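Local coordinates for peptidase S9 prolyl oligopeptidase catalytic domain-containing protein (Pyrococcus horikoshii, PDB 4HXF) that acts as a self-compartmentalizing hexameric serine protease of the acylaminoacyl peptidase kind, selecting its substrates through multimerization, at residues A[242-246]-A[260-264]; A[278-282]-A[418-422]. All coordinates share one frame; numbering follows the deposited sequence.

Interaction 1 of 2, residues A[242-246]-A[260-264]. With MG (magnesium ion), chain D.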
ATOM      1  N   GLU A 242     -28.528 -19.859 -43.425  1.00 14.67           N
ATOM      2  CA  GLU A 242     -29.985 -20.014 -43.542  1.00 14.50           C
ATOM      3  C   GLU A 242     -30.684 -19.267 -42.427  1.00 15.47           C
ATOM      4  O   GLU A 242     -30.108 -19.162 -41.330  1.00 15.86           O
ATOM      5  CB  GLU A 242     -30.406 -21.512 -43.562  1.00 15.61           C
ATOM      6  CG  GLU A 242     -30.091 -22.259 -44.809  1.00 15.88           C
ATOM      7  CD  GLU A 242     -30.385 -23.763 -44.514  1.00 19.43           C
ATOM      8  OE1 GLU A 242     -31.498 -24.082 -44.008  1.00 25.86           O
ATOM      9  OE2 GLU A 242     -29.639 -24.520 -44.998  1.00 23.80           O
ATOM     10  N   HIS A 243     -31.915 -18.791 -42.674  1.00 14.54           N
ATOM     11  CA  HIS A 243     -32.642 -18.094 -41.676  1.00 14.45           C
ATOM     12  C   HIS A 243     -32.933 -18.981 -40.510  1.00 14.89           C
ATOM     13  O   HIS A 243     -33.647 -19.997 -40.707  1.00 15.72           O
ATOM     14  CB  HIS A 243     -33.915 -17.517 -42.258  1.00 14.13           C
ATOM     15  CG  HIS A 243     -33.739 -16.263 -43.137  1.00 13.96           C
ATOM     16  ND1 HIS A 243     -32.591 -15.465 -43.159  1.00 14.00           N
ATOM     17  CD2 HIS A 243     -34.618 -15.703 -44.040  1.00 14.72           C
ATOM     18  CE1 HIS A 243     -32.819 -14.424 -43.983  1.00 14.74           C
ATOM     19  NE2 HIS A 243     -34.060 -14.555 -44.524  1.00 14.37           N
ATOM     20  N   ASP A 244     -32.545 -18.558 -39.325  1.00 15.57           N
ATOM     21  CA  ASP A 244     -33.046 -19.202 -38.080  1.00 14.99           C
ATOM     22  C   ASP A 244     -34.458 -18.943 -37.796  1.00 16.32           C
ATOM     23  O   ASP A 244     -34.959 -17.819 -37.956  1.00 16.34           O
ATOM     24  CB  ASP A 244     -32.198 -18.791 -36.913  1.00 14.83           C
ATOM     25  CG  ASP A 244     -30.813 -19.366 -37.024  1.00 19.80           C
ATOM     26  OD1 ASP A 244     -30.636 -20.572 -37.004  1.00 22.80           O
ATOM     27  OD2 ASP A 244     -29.849 -18.655 -37.364  1.00 21.14           O
ATOM     28  N   LYS A 245     -35.155 -20.016 -37.483  1.00 15.59           N
ATOM     29  CA  LYS A 245     -36.555 -19.961 -37.137  1.00 16.47           C
ATOM     30  C   LYS A 245     -36.791 -20.447 -35.687  1.00 15.61           C
ATOM     31  O   LYS A 245     -35.901 -20.640 -34.911  1.00 17.56           O
ATOM     32  CB  LYS A 245     -37.357 -20.859 -38.083  1.00 18.05           C
ATOM     33  CG  LYS A 245     -37.186 -20.603 -39.580  1.00 24.39           C
ATOM     34  CD  LYS A 245     -37.595 -19.180 -40.049  1.00 28.31           C
ATOM     35  CE  LYS A 245     -37.478 -19.053 -41.610  1.00 36.64           C
ATOM     36  NZ  LYS A 245     -38.551 -19.779 -42.407  1.00 35.70           N
ATOM     37  N   ILE A 246     -38.014 -20.492 -35.273  1.00 15.19           N
ATOM     38  CA  ILE A 246     -38.374 -20.974 -33.928  1.00 15.40           C
ATOM     39  C   ILE A 246     -39.475 -22.082 -34.033  1.00 15.99           C
ATOM     40  O   ILE A 246     -40.350 -22.089 -34.931  1.00 16.86           O
ATOM     41  CB  ILE A 246     -38.848 -19.818 -32.992  1.00 17.41           C
ATOM     42  CG1 ILE A 246     -39.986 -19.067 -33.650  1.00 18.48           C
ATOM     43  CG2 ILE A 246     -37.615 -19.033 -32.549  1.00 17.84           C
ATOM     44  CD1 ILE A 246     -40.413 -17.831 -32.843  1.00 18.47           C
ATOM     45  N   ILE A 260     -43.037 -17.909 -43.191  1.00 25.71           N
ATOM     46  CA  ILE A 260     -42.524 -16.533 -43.151  1.00 21.83           C
ATOM     47  C   ILE A 260     -41.032 -16.667 -43.461  1.00 19.15           C
ATOM     48  O   ILE A 260     -40.298 -17.352 -42.718  1.00 19.52           O
ATOM     49  CB  ILE A 260     -42.718 -15.875 -41.788  1.00 23.34           C
ATOM     50  CG1 ILE A 260     -44.234 -15.587 -41.587  1.00 27.49           C
ATOM     51  CG2 ILE A 260     -41.906 -14.601 -41.723  1.00 25.98           C
ATOM     52  CD1 ILE A 260     -44.577 -15.120 -40.170  1.00 26.74           C
ATOM     53  N   ASP A 261     -40.618 -16.121 -44.587  1.00 18.80           N
ATOM     54  CA  ASP A 261     -39.217 -16.272 -45.068  1.00 16.32           C
ATOM     55  C   ASP A 261     -38.334 -15.084 -44.566  1.00 17.18           C
ATOM     56  O   ASP A 261     -37.783 -14.299 -45.372  1.00 19.11           O
ATOM     57  CB  ASP A 261     -39.149 -16.364 -46.602  1.00 16.30           C
ATOM     58  CG  ASP A 261     -37.771 -16.695 -47.149  1.00 19.77           C
ATOM     59  OD1 ASP A 261     -36.900 -17.112 -46.414  1.00 20.43           O
ATOM     60  OD2 ASP A 261     -37.668 -16.546 -48.379  1.00 20.40           O
ATOM     61  N   ARG A 262     -38.267 -14.975 -43.259  1.00 17.10           N
ATOM     62  CA  ARG A 262     -37.453 -13.954 -42.565  1.00 17.86           C
ATOM     63  C   ARG A 262     -36.824 -14.639 -41.334  1.00 18.71           C
ATOM     64  O   ARG A 262     -37.285 -15.674 -40.783  1.00 19.44           O
ATOM     65  CB  ARG A 262     -38.327 -12.796 -42.174  1.00 17.27           C
ATOM     66  CG  ARG A 262     -38.846 -12.016 -43.351  1.00 17.33           C
ATOM     67  CD  ARG A 262     -37.772 -11.245 -44.097  1.00 18.84           C
ATOM     68  NE  ARG A 262     -38.366 -10.385 -45.100  1.00 20.04           N
ATOM     69  CZ  ARG A 262     -38.612 -10.733 -46.370  1.00 19.14           C
ATOM     70  NH1 ARG A 262     -38.450 -12.002 -46.757  1.00 17.20           N
ATOM     71  NH2 ARG A 262     -39.124  -9.838 -47.200  1.00 22.60           N
ATOM     72  N   GLU A 263     -35.698 -14.088 -40.898  1.00 14.78           N
ATOM     73  CA  GLU A 263     -34.971 -14.674 -39.770  1.00 14.46           C
ATOM     74  C   GLU A 263     -35.472 -14.086 -38.420  1.00 14.39           C
ATOM     75  O   GLU A 263     -35.641 -12.853 -38.283  1.00 15.96           O
ATOM     76  CB  GLU A 263     -33.518 -14.397 -39.929  1.00 15.06           C
ATOM     77  CG  GLU A 263     -32.705 -14.991 -38.752  1.00 14.18           C
ATOM     78  CD  GLU A 263     -31.227 -15.128 -39.063  1.00 17.44           C
ATOM     79  OE1 GLU A 263     -30.517 -14.139 -39.231  1.00 19.99           O
ATOM     80  OE2 GLU A 263     -30.813 -16.303 -39.048  1.00 16.17           O
ATOM     81  N   VAL A 264     -35.608 -14.924 -37.412  1.00 15.53           N
ATOM     82  CA  VAL A 264     -35.894 -14.533 -36.017  1.00 15.34           C
ATOM     83  C   VAL A 264     -34.621 -14.011 -35.365  1.00 14.39           C
ATOM     84  O   VAL A 264     -33.533 -14.601 -35.396  1.00 16.20           O
ATOM     85  CB  VAL A 264     -36.540 -15.696 -35.179  1.00 16.37           C
ATOM     86  CG1 VAL A 264     -36.732 -15.275 -33.687  1.00 13.88           C
ATOM     87  CG2 VAL A 264     -37.871 -16.185 -35.790  1.00 16.36           C
TER
HETATM   88 MG    MG D 703     -29.006 -16.864 -38.097  1.00 19.65          MG
HETATM   89  O   HOH W   1     -28.389 -17.777 -39.850  1.00 18.85           O
HETATM   90  O   HOH W   2     -36.806 -18.867 -44.706  1.00 34.72           O
HETATM   91  O   HOH W   3     -28.167 -15.071 -38.705  1.00 16.54           O
HETATM   92  O   HOH W   4     -27.124 -17.522 -37.255  1.00 20.30           O
HETATM   93  O   HOH W   5     -29.617 -15.901 -36.241  1.00 22.24           O
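Asp244 and Glu263 bring one carboxylate oxygen each to a magnesium ion, Asp244 OD2 and Glu263 OE2 both lying 2.1 Å from it, while four waters complete the octahedron. The two carboxylates run side by side in the same direction, their planes nearly parallel, and the shared cation probably offsets the repulsion between their close oxygens. Glu263 OE2 does double duty: through its anti lone pair it also takes the backbone N-H of Asp244 at 2.9 Å from N to OE2, almost straight at 175°. An extended side chain, CG anti to the backbone N (chi1 180°), carries the carboxylate that far. A second shell fixes the first. One metal-bound water donates to Glu242 O and another to Glu263 OE1, which also accepts a hydrogen bond from the Asn419 side chain, and the second oxygen of Asp244, OD1, forms a salt bridge with Lys237. The His243 ring lays one face over the backbone N of Glu263, about 3.6 Å above the ring plane, and its ND1 comes within 3.5 Å of Glu263 CB; Lys389 and the carbonyl of Tyr421 hold its two nitrogens. With an alanine here, Glu263 would probably lose the ring that backs its main chain, and Tyr421 O and Lys389 NZ would be left without these mates. Farther out, Lys245 bends at chi2 and chi4 so that NZ reaches Ile260 O at 3.0 Å, packing CE against Arg262 O, a buried carbonyl with no polar partner in the model. The backbones join where Val264 N donates to Asp244 O (3.0 Å), with Ile246 CG2 and Val264 CG1 in apolar contact beside it. The contact joins neighbouring blades of a seven-bladed beta-propeller, at the start of strand 245-249 and of strand 264-270, and carries an octahedral magnesium site.

Interaction 2 of 2, residues A[278-282]-A[418-422]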
ATOM      1  N   LEU A 278     -38.258 -10.133 -35.788  1.00 16.40           N
ATOM      2  CA  LEU A 278     -37.729 -10.516 -37.110  1.00 15.25           C
ATOM      3  C   LEU A 278     -36.974  -9.447 -37.732  1.00 16.69           C
ATOM      4  O   LEU A 278     -37.294  -8.241 -37.577  1.00 15.88           O
ATOM      5  CB  LEU A 278     -38.901 -10.774 -38.102  1.00 15.87           C
ATOM      6  CG  LEU A 278     -39.966 -11.831 -37.838  1.00 16.60           C
ATOM      7  CD1 LEU A 278     -41.138 -11.872 -38.864  1.00 16.98           C
ATOM      8  CD2 LEU A 278     -39.222 -13.202 -37.821  1.00 16.70           C
ATOM      9  N   PHE A 279     -35.972  -9.850 -38.500  1.00 14.77           N
ATOM     10  CA  PHE A 279     -35.165  -8.935 -39.318  1.00 15.60           C
ATOM     11  C   PHE A 279     -35.928  -8.723 -40.623  1.00 16.55           C
ATOM     12  O   PHE A 279     -36.204  -9.660 -41.413  1.00 17.43           O
ATOM     13  CB  PHE A 279     -33.809  -9.501 -39.644  1.00 15.10           C
ATOM     14  CG  PHE A 279     -32.873  -9.657 -38.521  1.00 14.07           C
ATOM     15  CD1 PHE A 279     -32.748 -10.893 -37.926  1.00 14.82           C
ATOM     16  CD2 PHE A 279     -32.004  -8.643 -38.131  1.00 16.71           C
ATOM     17  CE1 PHE A 279     -31.844 -11.173 -36.951  1.00 15.89           C
ATOM     18  CE2 PHE A 279     -31.107  -8.903 -37.087  1.00 16.79           C
ATOM     19  CZ  PHE A 279     -31.060 -10.171 -36.469  1.00 16.23           C
ATOM     20  N   GLU A 280     -36.339  -7.488 -40.879  1.00 15.98           N
ATOM     21  CA  GLU A 280     -37.194  -7.178 -42.022  1.00 15.58           C
ATOM     22  C   GLU A 280     -36.783  -5.830 -42.695  1.00 16.18           C
ATOM     23  O   GLU A 280     -37.140  -4.764 -42.182  1.00 14.12           O
ATOM     24  CB  GLU A 280     -38.657  -7.054 -41.635  1.00 17.47           C
ATOM     25  CG  GLU A 280     -39.315  -8.319 -41.115  1.00 16.90           C
ATOM     26  CD  GLU A 280     -40.776  -8.157 -40.846  1.00 21.29           C
ATOM     27  OE1 GLU A 280     -41.148  -7.700 -39.810  1.00 17.17           O
ATOM     28  OE2 GLU A 280     -41.545  -8.469 -41.738  1.00 20.82           O
ATOM     29  N   GLU A 281     -36.112  -5.914 -43.819  1.00 16.15           N
ATOM     30  CA  GLU A 281     -35.782  -4.800 -44.722  1.00 15.86           C
ATOM     31  C   GLU A 281     -35.359  -3.545 -43.987  1.00 15.72           C
ATOM     32  O   GLU A 281     -35.868  -2.436 -44.198  1.00 16.67           O
ATOM     33  CB  GLU A 281     -37.011  -4.508 -45.611  1.00 18.36           C
ATOM     34  CG  GLU A 281     -37.605  -5.755 -46.264  1.00 20.15           C
ATOM     35  CD  GLU A 281     -38.726  -6.404 -45.405  1.00 25.11           C
ATOM     36  OE1 GLU A 281     -39.485  -5.653 -44.816  1.00 29.21           O
ATOM     37  OE2 GLU A 281     -38.811  -7.661 -45.243  1.00 35.77           O
ATOM     38  N   GLY A 282     -34.413  -3.749 -43.096  1.00 15.23           N
ATOM     39  CA  GLY A 282     -33.839  -2.652 -42.290  1.00 15.63           C
ATOM     40  C   GLY A 282     -34.378  -2.419 -40.902  1.00 15.24           C
ATOM     41  O   GLY A 282     -33.750  -1.706 -40.144  1.00 16.63           O
ATOM     42  N   SER A 418     -27.220  -9.645 -47.309  1.00 14.92           N
ATOM     43  CA  SER A 418     -27.680  -9.018 -46.086  1.00 13.83           C
ATOM     44  C   SER A 418     -28.806  -9.819 -45.458  1.00 13.63           C
ATOM     45  O   SER A 418     -29.615 -10.527 -46.171  1.00 14.16           O
ATOM     46  CB  SER A 418     -28.195  -7.654 -46.347  1.00 14.43           C
ATOM     47  OG  SER A 418     -27.225  -6.744 -46.907  1.00 13.63           O
ATOM     48  N   ASN A 419     -28.934  -9.664 -44.167  1.00 13.75           N
ATOM     49  CA  ASN A 419     -30.183 -10.038 -43.473  1.00 13.69           C
ATOM     50  C   ASN A 419     -31.311  -9.108 -43.767  1.00 14.15           C
ATOM     51  O   ASN A 419     -31.124  -8.011 -44.264  1.00 14.30           O
ATOM     52  CB  ASN A 419     -29.944 -10.085 -41.938  1.00 15.01           C
ATOM     53  CG  ASN A 419     -30.713 -11.217 -41.269  1.00 15.26           C
ATOM     54  OD1 ASN A 419     -31.682 -11.750 -41.826  1.00 15.81           O
ATOM     55  ND2 ASN A 419     -30.220 -11.647 -40.103  1.00 14.77           N
ATOM     56  N   GLY A 420     -32.540  -9.577 -43.526  1.00 13.86           N
ATOM     57  CA  GLY A 420     -33.716  -8.780 -43.627  1.00 14.28           C
ATOM     58  C   GLY A 420     -34.629  -8.997 -44.804  1.00 14.49           C
ATOM     59  O   GLY A 420     -35.688  -8.361 -44.953  1.00 15.12           O
ATOM     60  N   TYR A 421     -34.275  -9.965 -45.639  1.00 14.49           N
ATOM     61  CA  TYR A 421     -34.926 -10.257 -46.871  1.00 15.65           C
ATOM     62  C   TYR A 421     -35.136 -11.772 -46.927  1.00 14.61           C
ATOM     63  O   TYR A 421     -35.140 -12.452 -45.917  1.00 15.19           O
ATOM     64  CB  TYR A 421     -34.032  -9.722 -48.008  1.00 16.04           C
ATOM     65  CG  TYR A 421     -33.796  -8.237 -47.816  1.00 15.45           C
ATOM     66  CD1 TYR A 421     -32.706  -7.793 -47.084  1.00 15.65           C
ATOM     67  CD2 TYR A 421     -34.635  -7.287 -48.341  1.00 16.06           C
ATOM     68  CE1 TYR A 421     -32.545  -6.461 -46.792  1.00 15.56           C
ATOM     69  CE2 TYR A 421     -34.420  -5.915 -48.070  1.00 15.64           C
ATOM     70  CZ  TYR A 421     -33.326  -5.531 -47.347  1.00 16.00           C
ATOM     71  OH  TYR A 421     -33.203  -4.192 -47.068  1.00 15.15           O
ATOM     72  N   SER A 422     -35.374 -12.300 -48.118  1.00 15.86           N
ATOM     73  CA  SER A 422     -35.553 -13.715 -48.280  1.00 16.71           C
ATOM     74  C   SER A 422     -34.294 -14.443 -47.910  1.00 14.53           C
ATOM     75  O   SER A 422     -33.123 -13.923 -47.917  1.00 14.70           O
ATOM     76  CB  SER A 422     -35.923 -14.148 -49.706  1.00 17.51           C
ATOM     77  OG  SER A 422     -34.871 -13.899 -50.642  1.00 16.24           O
TER
HETATM   78  O   HOH W   6     -34.747 -11.890 -42.359  1.00 18.67           O
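Gly420 slots in beside the backbone of Phe279 to Glu281, a contact that belongs to the interface between the beta-propeller and the alpha/beta hydrolase domain: 278-282 ends a propeller strand, and 418-422 is the loop leading into helix 423-427. The tight part is main chain against main chain. Glu281 N donates to Gly420 O at 2.7 Å, and Gly420 CA faces Phe279 O in a CA-H...O contact of 3.4 Å. Nothing larger than hydrogen would fit comfortably on that CA, since a beta carbon would crowd Glu281 N and the carbonyl of Asn419 as well. On one flank the amide of Asn419 stacks on the Phe279 ring, the planes 26° apart, with ND2 3.4 Å from CD1 and displaced from the ring centre toward the rim; the same ND2 gives its hydrogen bond to Glu263.

The other flank, formed by Glu281 and Tyr421, is looser. Glu281 CG, set beside the backbone N (chi1 -49°), lies 3.7 Å from CE2 of the Tyr421 ring at a slant, while the Tyr421 hydroxyl passes on to Asp364 and Asn414. A bend at chi2 (92°) then turns the carboxylate back toward Gly420 O, leaving Glu281 OE2 near it, two acceptors whose mutual repulsion is probably eased by the salt bridge of OE2 with Arg262.

On the Asn419 side, part of the joint is made through solvent. A water adds a bridge to the direct contact, donating to Phe279 O at 2.8 Å and to Asn419 OD1 at 3.1 Å, and this OD1 also accepts the backbone N-H of Gly420.

Interactions 1 and 2 illustrate how a metal-bearing blade junction can double as part of a domain interface: their centres are 10 Å apart, and the loop 418-422 engages residues of both. Glu263 OE1 lies 2.7 Å from Asn419 ND2, so the amide stacked in interaction 2 steadies a carboxylate that binds magnesium in interaction 1; the side chain of Asn419 itself lies about 6 Å from the ion. His243 NE2 meets Tyr421 O at the same 2.7 Å, and Asp261 OD2 packs on Ser422 CB. Hydrolase loop and propeller are thereby fastened together, although none of these residues belongs to the pocket holding the chloromethyl ketone-derived inhibitor around Ser466 and His578.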